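Local coordinates for L-asparaginase I (Vibrio cholerae, PDB 2OCD), which probably catalyses the hydrolysis of L-asparagine to L-aspartate and ammonium, working as a homotetramer, at residues 211-216 against 235-240; 231-236 against 262-267; 13-18 against 115-120. All blocks are in the same frame, centred on the assembly; numbering follows the deposited sequence. Where two conformers were deposited one is given.

Interaction 1. Residues 211-216 against 235-240; sequences QPIGVI and VNAMIL
G214 grips the neighbouring parallel strand through both polar atoms of its backbone. G214 N donates to A237 O at 2.7 Å, while G214 O receives I239 N at 2.9 Å. I239 answers with its own oxygen: I216 N donates to I239 O. The ladder starts one step earlier, in the loops, where N236 N donates to P212 O at 3.0 Å and V235 CA adds a CA-H...O contact to the same oxygen.

P212 centres an inverse gamma turn, and beside it the amides of Q211 and N236 lie nearly coplanar, 13° apart. N236 ND2 points in the carbonyl plane of Q211 OE1; the modelled 2.5 Å between these two atoms is shorter than expected, so the exact length is doubtful. With chi1 at 61°, N236 folds its CG over its own backbone, which lays OD1 3.6 Å from CD of the P212 ring.

On one face of the sheet, I213 CG1 meets A237 CB at 4.1 Å and I213 CG2 lies near I239 CG1, all beneath helix 303-315. On the other, M238 bends twice and carries CE to 3.8 Å from G214 CA, over the glycine backbone. I216 and L240 lie side by side, pointing the same way, with I216 CD1 3.6 Å from L240 CD1, and T230 of helix 224-231 packs against I216 and M238.

The two strands and that helix form a beta-alpha-beta unit. Strand 213-217 is outermost in its four-stranded sheet within the chain, and beyond it Y219 of the second subunit donates its hydroxyl to I213 O. The polar backbone is thus paired within a largely apolar interior, and the amide pair carries the bonding past the strand ends, where the residues are partly exposed.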
loop_
_atom_site.group_PDB
_atom_site.type_symbol
_atom_site.label_atom_id
_atom_site.label_comp_id
_atom_site.label_asym_id
_atom_site.label_seq_id
_atom_site.Cartn_x
_atom_site.Cartn_y
_atom_site.Cartn_z
ATOM N N GLN B 211 -27.847 8.303 27.465
ATOM C CA GLN B 211 -27.949 9.740 27.477
ATOM C C GLN B 211 -28.513 10.143 26.151
ATOM O O GLN B 211 -28.126 9.578 25.129
ATOM C CB GLN B 211 -26.583 10.403 27.638
ATOM C CG GLN B 211 -25.836 10.012 28.900
ATOM C CD GLN B 211 -26.470 10.581 30.165
ATOM O OE1 GLN B 211 -27.123 11.656 30.132
ATOM N NE2 GLN B 211 -26.309 9.862 31.280
ATOM N N PRO B 212 -29.433 11.123 26.164
ATOM C CA PRO B 212 -30.039 11.629 24.956
ATOM C C PRO B 212 -29.062 12.557 24.232
ATOM O O PRO B 212 -29.137 13.761 24.374
ATOM C CB PRO B 212 -31.277 12.362 25.480
ATOM C CG PRO B 212 -30.858 12.850 26.842
ATOM C CD PRO B 212 -29.966 11.794 27.370
ATOM N N ILE B 213 -28.146 11.961 23.472
ATOM C CA ILE B 213 -27.119 12.684 22.756
ATOM C C ILE B 213 -27.588 12.831 21.328
ATOM O O ILE B 213 -27.865 11.839 20.674
ATOM C CB ILE B 213 -25.791 11.902 22.809
ATOM C CG1 ILE B 213 -25.318 11.785 24.271
ATOM C CG2 ILE B 213 -24.696 12.576 21.965
ATOM C CD1 ILE B 213 -24.217 10.759 24.482
ATOM N N GLY B 214 -27.683 14.066 20.850
ATOM C CA GLY B 214 -27.960 14.334 19.435
ATOM C C GLY B 214 -26.690 14.314 18.615
ATOM O O GLY B 214 -25.618 14.594 19.130
ATOM N N VAL B 215 -26.795 13.954 17.340
ATOM C CA VAL B 215 -25.649 13.950 16.439
ATOM C C VAL B 215 -25.983 14.606 15.096
ATOM O O VAL B 215 -26.755 14.035 14.342
ATOM C CB VAL B 215 -25.218 12.511 16.192
ATOM C CG1 VAL B 215 -23.956 12.463 15.308
ATOM C CG2 VAL B 215 -25.012 11.809 17.504
ATOM N N ILE B 216 -25.404 15.769 14.777
ATOM C CA ILE B 216 -25.725 16.485 13.519
ATOM C C ILE B 216 -24.557 16.433 12.528
ATOM O O ILE B 216 -23.404 16.716 12.891
ATOM C CB ILE B 216 -26.008 18.001 13.719
ATOM C CG1 ILE B 216 -27.003 18.282 14.822
ATOM C CG2 ILE B 216 -26.603 18.652 12.466
ATOM C CD1 ILE B 216 -27.020 19.801 15.206
ATOM N N VAL B 235 -32.596 16.188 24.938
ATOM C CA VAL B 235 -31.191 16.107 24.587
ATOM C C VAL B 235 -30.282 16.861 25.551
ATOM O O VAL B 235 -30.460 18.038 25.797
ATOM C CB VAL B 235 -31.003 16.557 23.153
ATOM C CG1 VAL B 235 -29.568 17.014 22.923
ATOM C CG2 VAL B 235 -31.448 15.397 22.219
ATOM N N ASN B 236 -29.318 16.178 26.139
ATOM C CA ASN B 236 -28.366 16.873 27.020
ATOM C C ASN B 236 -26.958 17.070 26.393
ATOM O O ASN B 236 -26.108 17.771 26.986
ATOM C CB ASN B 236 -28.241 16.143 28.356
ATOM C CG ASN B 236 -27.735 14.716 28.200
ATOM O OD1 ASN B 236 -27.346 14.287 27.088
ATOM N ND2 ASN B 236 -27.739 13.960 29.304
ATOM N N ALA B 237 -26.702 16.441 25.238
ATOM C CA ALA B 237 -25.439 16.619 24.514
ATOM C C ALA B 237 -25.657 16.468 23.011
ATOM O O ALA B 237 -26.690 15.958 22.563
ATOM C CB ALA B 237 -24.342 15.662 25.006
HETATM N N MSE B 238 -24.658 16.923 22.253
HETATM C CA MSE B 238 -24.784 17.200 20.840
HETATM C C MSE B 238 -23.413 17.134 20.170
HETATM O O MSE B 238 -22.526 17.959 20.418
HETATM C CB MSE B 238 -25.369 18.606 20.710
HETATM C CG MSE B 238 -25.167 19.354 19.369
HETATM SE SE MSE B 238 -26.378 18.697 18.027
HETATM C CE MSE B 238 -27.871 18.080 19.189
ATOM N N ILE B 239 -23.243 16.160 19.308
ATOM C CA ILE B 239 -22.038 16.048 18.490
ATOM C C ILE B 239 -22.285 16.674 17.098
ATOM O O ILE B 239 -23.194 16.319 16.382
ATOM C CB ILE B 239 -21.571 14.571 18.352
ATOM C CG1 ILE B 239 -21.308 13.978 19.734
ATOM C CG2 ILE B 239 -20.299 14.457 17.496
ATOM C CD1 ILE B 239 -21.028 12.469 19.677
ATOM N N LEU B 240 -21.412 17.597 16.736
ATOM C CA LEU B 240 -21.517 18.333 15.504
ATOM C C LEU B 240 -20.448 17.851 14.571
ATOM O O LEU B 240 -19.308 18.077 14.868
ATOM C CB LEU B 240 -21.252 19.761 15.838
ATOM C CG LEU B 240 -22.069 20.836 15.197
ATOM C CD1 LEU B 240 -23.550 20.620 15.526
ATOM C CD2 LEU B 240 -21.460 22.126 15.811
#

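Interaction 2. Residues 231-236 against 262-267; sequences LLQPVN and SERGVI
R264 starts toward L231 with chi1 at 40°, its CG wedged between its own backbone N and carbonyl carbon. A bend at chi2 (108°) followed by an extended chi3 then carries the guanidinium across to the loop. There R264 NH1 donates to L231 O at 3.2 Å. The oxygen lies in the guanidinium plane, but the donor stands 44° above the carbonyl plane, away from a lone pair. R264 has two modelled conformers, so this bond describes one of them.

V266 lies beneath the arginine, its CG2 over one guanidinium face, offset toward the rim, and 3.9 Å from V235 O. V266 CG1 faces the leucine and valine of the loop, 4.3 Å from L231 CD2 and 4.5 Å from V235 CG1. Behind it, G265 with its positive phi closes helix 252-263 as the C-prime residue of a Schellman motif, V266 N reaching back to A261 O.

Where the two segments run into strands 237-242 and 267-272, N236 O accepts I267 N at 3.2 Å. A water also donates to N236 O at 2.6 Å and bridges it to G265 O, so two donors and a longer V266 CA-H contact surround a single carbonyl. The backbone junction is therefore doubly tied, whereas the exposed arginine, with its second conformer, is probably a looser clasp.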
loop_
_atom_site.group_PDB
_atom_site.type_symbol
_atom_site.label_atom_id
_atom_site.label_comp_id
_atom_site.label_asym_id
_atom_site.label_seq_id
_atom_site.Cartn_x
_atom_site.Cartn_y
_atom_site.Cartn_z
ATOM N N LEU B 231 -32.243 19.631 18.945
ATOM C CA LEU B 231 -31.893 20.192 20.249
ATOM C C LEU B 231 -33.059 20.096 21.235
ATOM O O LEU B 231 -32.912 20.442 22.395
ATOM C CB LEU B 231 -31.380 21.653 20.120
ATOM C CG LEU B 231 -29.978 21.832 19.532
ATOM C CD1 LEU B 231 -29.802 23.202 18.955
ATOM C CD2 LEU B 231 -28.862 21.553 20.533
ATOM N N LEU B 232 -34.221 19.632 20.794
ATOM C CA LEU B 232 -35.346 19.577 21.707
ATOM C C LEU B 232 -35.057 18.627 22.849
ATOM O O LEU B 232 -34.246 17.699 22.721
ATOM C CB LEU B 232 -36.644 19.172 21.015
ATOM C CG LEU B 232 -37.355 20.300 20.285
ATOM C CD1 LEU B 232 -38.654 19.810 19.584
ATOM C CD2 LEU B 232 -37.629 21.447 21.260
ATOM N N GLN B 233 -35.751 18.875 23.968
ATOM C CA GLN B 233 -35.556 18.090 25.172
ATOM C C GLN B 233 -36.049 16.723 24.770
ATOM O O GLN B 233 -36.979 16.608 23.963
ATOM C CB GLN B 233 -36.324 18.627 26.365
ATOM C CG GLN B 233 -36.332 20.165 26.508
ATOM C CD GLN B 233 -35.422 20.710 27.614
ATOM O OE1 GLN B 233 -34.473 20.030 28.079
ATOM N NE2 GLN B 233 -35.715 21.966 28.049
ATOM N N PRO B 234 -35.405 15.682 25.306
ATOM C CA PRO B 234 -34.459 15.673 26.446
ATOM C C PRO B 234 -32.951 15.852 26.153
ATOM O O PRO B 234 -32.107 15.699 27.041
ATOM C CB PRO B 234 -34.681 14.271 27.025
ATOM C CG PRO B 234 -34.964 13.454 25.782
ATOM C CD PRO B 234 -35.614 14.335 24.769
ATOM N N VAL B 235 -32.596 16.188 24.938
ATOM C CA VAL B 235 -31.191 16.107 24.587
ATOM C C VAL B 235 -30.282 16.861 25.551
ATOM O O VAL B 235 -30.460 18.038 25.797
ATOM C CB VAL B 235 -31.003 16.557 23.153
ATOM C CG1 VAL B 235 -29.568 17.014 22.923
ATOM C CG2 VAL B 235 -31.448 15.397 22.219
ATOM N N ASN B 236 -29.318 16.178 26.139
ATOM C CA ASN B 236 -28.366 16.873 27.020
ATOM C C ASN B 236 -26.958 17.070 26.393
ATOM O O ASN B 236 -26.108 17.771 26.986
ATOM C CB ASN B 236 -28.241 16.143 28.356
ATOM C CG ASN B 236 -27.735 14.716 28.200
ATOM O OD1 ASN B 236 -27.346 14.287 27.088
ATOM N ND2 ASN B 236 -27.739 13.960 29.304
ATOM N N SER B 262 -26.197 25.673 24.485
ATOM C CA SER B 262 -25.114 25.625 25.446
ATOM C C SER B 262 -25.407 26.455 26.684
ATOM O O SER B 262 -25.002 26.115 27.770
ATOM C CB SER B 262 -23.784 26.043 24.818
ATOM O OG SER B 262 -23.909 27.262 24.111
ATOM N N GLU B 263 -26.156 27.530 26.525
ATOM C CA GLU B 263 -26.539 28.399 27.657
ATOM C C GLU B 263 -27.523 27.791 28.636
ATOM O O GLU B 263 -27.635 28.280 29.776
ATOM C CB GLU B 263 -27.169 29.671 27.137
ATOM C CG GLU B 263 -26.165 30.640 26.689
ATOM C CD GLU B 263 -26.787 31.929 26.233
ATOM O OE1 GLU B 263 -27.989 31.941 25.855
ATOM O OE2 GLU B 263 -26.055 32.934 26.258
ATOM N N ARG B 264 -28.242 26.767 28.201
ATOM C CA ARG B 264 -29.118 26.066 29.145
ATOM C C ARG B 264 -28.543 24.707 29.449
ATOM O O ARG B 264 -29.220 23.815 29.906
ATOM C CB ARG B 264 -30.605 26.026 28.720
ATOM C CG ARG B 264 -30.898 25.797 27.238
ATOM C CD ARG B 264 -31.464 24.425 26.915
ATOM N NE ARG B 264 -31.686 24.351 25.484
ATOM C CZ ARG B 264 -31.983 23.262 24.810
ATOM N NH1 ARG B 264 -32.146 23.369 23.508
ATOM N NH2 ARG B 264 -32.114 22.087 25.421
ATOM N N GLY B 265 -27.250 24.578 29.235
ATOM C CA GLY B 265 -26.515 23.411 29.710
ATOM C C GLY B 265 -26.377 22.221 28.778
ATOM O O GLY B 265 -26.139 21.108 29.277
ATOM N N VAL B 266 -26.479 22.414 27.458
ATOM C CA VAL B 266 -26.297 21.307 26.524
ATOM C C VAL B 266 -24.850 21.314 26.048
ATOM O O VAL B 266 -24.385 22.302 25.515
ATOM C CB VAL B 266 -27.204 21.453 25.263
ATOM C CG1 VAL B 266 -26.890 20.353 24.204
ATOM C CG2 VAL B 266 -28.689 21.492 25.620
ATOM N N ILE B 267 -24.125 20.217 26.202
ATOM C CA ILE B 267 -22.735 20.184 25.702
ATOM C C ILE B 267 -22.701 20.003 24.175
ATOM O O ILE B 267 -23.481 19.238 23.599
ATOM C CB ILE B 267 -21.892 19.118 26.426
ATOM C CG1 ILE B 267 -21.366 19.684 27.746
ATOM C CG2 ILE B 267 -20.741 18.738 25.589
ATOM C CD1 ILE B 267 -21.328 18.680 28.816
HETATM O O HOH W 1 -25.308 18.734 29.217
#

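Interaction 3. Residues 13-18 against 115-120; sequences GTIGMK and TGSQIP
T14, predicted to be the threonine nucleophile of this asparaginase 1 family enzyme, sits on a short 3-10 turn after strand 5-12 and leans on the loop that leaves strand 112-115. Its chi1 of -47° sends the two branches different ways. CG2, anti to the backbone N, drops against the loop, 3.3 Å from Q118 O and 3.6 Å from P120 CD. OG1 swings beside the backbone N instead, where a water hydrogen-bonded to T14 OG1 at 3.0 Å donates to S117 O; a bound acetate, probably from the crystallisation liquor, makes a weak hydrogen bond to that hydroxyl, consistent with a pocket there.

I15 extends its CG1 anti to the backbone N (chi1 -173°), passing S117 on the way to L88 of strand 84-88. S117 OG, turned back over its own backbone at 79°, donates to I119 O at 2.6 Å and so curls the loop; the same OG rests 3.5 Å from I15 CB. D127 accepts the N-H groups of Q118 and I119, one on each carboxylate oxygen.

P120 packs its ring obliquely across T14, with P120 CA 3.3 Å from T14 O, and ends with P120 CB 3.2 Å from M17 O.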
loop_
_atom_site.group_PDB
_atom_site.type_symbol
_atom_site.label_atom_id
_atom_site.label_comp_id
_atom_site.label_asym_id
_atom_site.label_seq_id
_atom_site.Cartn_x
_atom_site.Cartn_y
_atom_site.Cartn_z
ATOM N N GLY B 13 -21.848 -12.536 19.160
ATOM C CA GLY B 13 -21.226 -12.311 17.870
ATOM C C GLY B 13 -20.920 -13.570 17.113
ATOM O O GLY B 13 -20.727 -14.624 17.701
ATOM N N THR B 14 -20.876 -13.417 15.794
ATOM C CA THR B 14 -20.623 -14.489 14.830
ATOM C C THR B 14 -19.556 -15.550 15.234
ATOM O O THR B 14 -19.669 -16.713 14.868
ATOM C CB THR B 14 -20.221 -13.849 13.429
ATOM O OG1 THR B 14 -21.129 -12.780 13.089
ATOM C CG2 THR B 14 -20.213 -14.897 12.319
ATOM N N ILE B 15 -18.536 -15.169 15.989
ATOM C CA ILE B 15 -17.458 -16.089 16.272
ATOM C C ILE B 15 -17.908 -17.410 16.898
ATOM O O ILE B 15 -17.299 -18.444 16.648
ATOM C CB ILE B 15 -16.288 -15.416 17.099
ATOM C CG1 ILE B 15 -15.090 -16.387 17.221
ATOM C CG2 ILE B 15 -16.721 -14.925 18.479
ATOM C CD1 ILE B 15 -13.684 -15.696 17.516
ATOM N N GLY B 16 -18.991 -17.395 17.673
ATOM C CA GLY B 16 -19.401 -18.591 18.409
ATOM C C GLY B 16 -20.660 -19.260 17.907
ATOM O O GLY B 16 -21.445 -19.805 18.686
HETATM N N MSE B 17 -20.855 -19.209 16.597
HETATM C CA MSE B 17 -22.093 -19.639 15.999
HETATM C C MSE B 17 -21.832 -20.746 15.069
HETATM O O MSE B 17 -20.659 -21.064 14.750
HETATM C CB MSE B 17 -22.733 -18.497 15.229
HETATM C CG MSE B 17 -23.083 -17.322 16.119
HETATM SE SE MSE B 17 -24.250 -16.025 15.208
HETATM C CE MSE B 17 -23.621 -16.121 13.362
ATOM N N LYS B 18 -22.957 -21.341 14.671
ATOM C CA LYS B 18 -23.018 -22.428 13.707
ATOM C C LYS B 18 -23.902 -21.973 12.546
ATOM O O LYS B 18 -24.830 -21.185 12.723
ATOM C CB LYS B 18 -23.575 -23.710 14.358
ATOM C CG LYS B 18 -22.876 -25.023 13.916
ATOM C CD LYS B 18 -23.336 -25.578 12.553
ATOM C CE LYS B 18 -22.130 -25.903 11.618
ATOM N NZ LYS B 18 -21.016 -26.711 12.231
ATOM N N THR B 115 -12.288 -8.612 20.760
ATOM C CA THR B 115 -12.094 -9.166 19.431
ATOM C C THR B 115 -13.292 -9.968 18.971
ATOM O O THR B 115 -14.305 -10.079 19.667
ATOM C CB THR B 115 -10.761 -9.973 19.353
ATOM O OG1 THR B 115 -10.424 -10.246 17.980
ATOM C CG2 THR B 115 -10.826 -11.229 20.090
ATOM N N GLY B 116 -13.176 -10.510 17.776
ATOM C CA GLY B 116 -14.277 -11.229 17.135
ATOM C C GLY B 116 -13.817 -11.760 15.797
ATOM O O GLY B 116 -12.605 -11.878 15.524
ATOM N N SER B 117 -14.783 -12.080 14.947
ATOM C CA SER B 117 -14.496 -12.533 13.619
ATOM C C SER B 117 -15.708 -12.371 12.689
ATOM O O SER B 117 -16.828 -12.221 13.131
ATOM C CB SER B 117 -14.038 -13.993 13.675
ATOM O OG SER B 117 -15.149 -14.876 13.821
ATOM N N GLN B 118 -15.436 -12.354 11.387
ATOM C CA GLN B 118 -16.479 -12.311 10.376
ATOM C C GLN B 118 -17.077 -13.677 10.228
ATOM O O GLN B 118 -18.242 -13.796 9.947
ATOM C CB GLN B 118 -15.916 -11.933 8.994
ATOM C CG GLN B 118 -15.404 -10.530 8.878
ATOM C CD GLN B 118 -14.782 -10.243 7.489
ATOM O OE1 GLN B 118 -13.682 -9.647 7.388
ATOM N NE2 GLN B 118 -15.481 -10.672 6.415
ATOM N N ILE B 119 -16.249 -14.703 10.338
ATOM C CA ILE B 119 -16.664 -16.068 10.031
ATOM C C ILE B 119 -16.705 -16.873 11.340
ATOM O O ILE B 119 -15.771 -16.813 12.140
ATOM C CB ILE B 119 -15.653 -16.740 9.047
ATOM C CG1 ILE B 119 -15.482 -15.937 7.740
ATOM C CG2 ILE B 119 -16.071 -18.113 8.710
ATOM C CD1 ILE B 119 -16.738 -15.787 6.925
ATOM N N PRO B 120 -17.759 -17.660 11.567
ATOM C CA PRO B 120 -17.673 -18.420 12.809
ATOM C C PRO B 120 -16.440 -19.309 12.863
ATOM O O PRO B 120 -16.019 -19.788 11.841
ATOM C CB PRO B 120 -18.926 -19.286 12.796
ATOM C CG PRO B 120 -19.781 -18.734 11.738
ATOM C CD PRO B 120 -18.966 -17.946 10.791
HETATM O O HOH W 2 -19.323 -10.781 14.369
#

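How the interactions relate
From the N terminus, interaction 3 comes first: it closes a long loop of 96 residues, bringing the exit of strand 5-12 to the exit of strand 112-115, two strands of the eight-stranded sheet with 84-88 between them. Both later contacts lie in the C-terminal glutaminase/asparaginase domain. Interaction 1 closes around helix 224-231, and interaction 2 around strand 237-242 and helix 252-263. Neither nests in the other; they overlap, sharing V235 and N236, with centres 8 Å apart. Together they link three successive strands of the four-stranded sheet, at a place that also meets the second subunit. Interaction 3 lies about 32 Å from interaction 1, centre to centre.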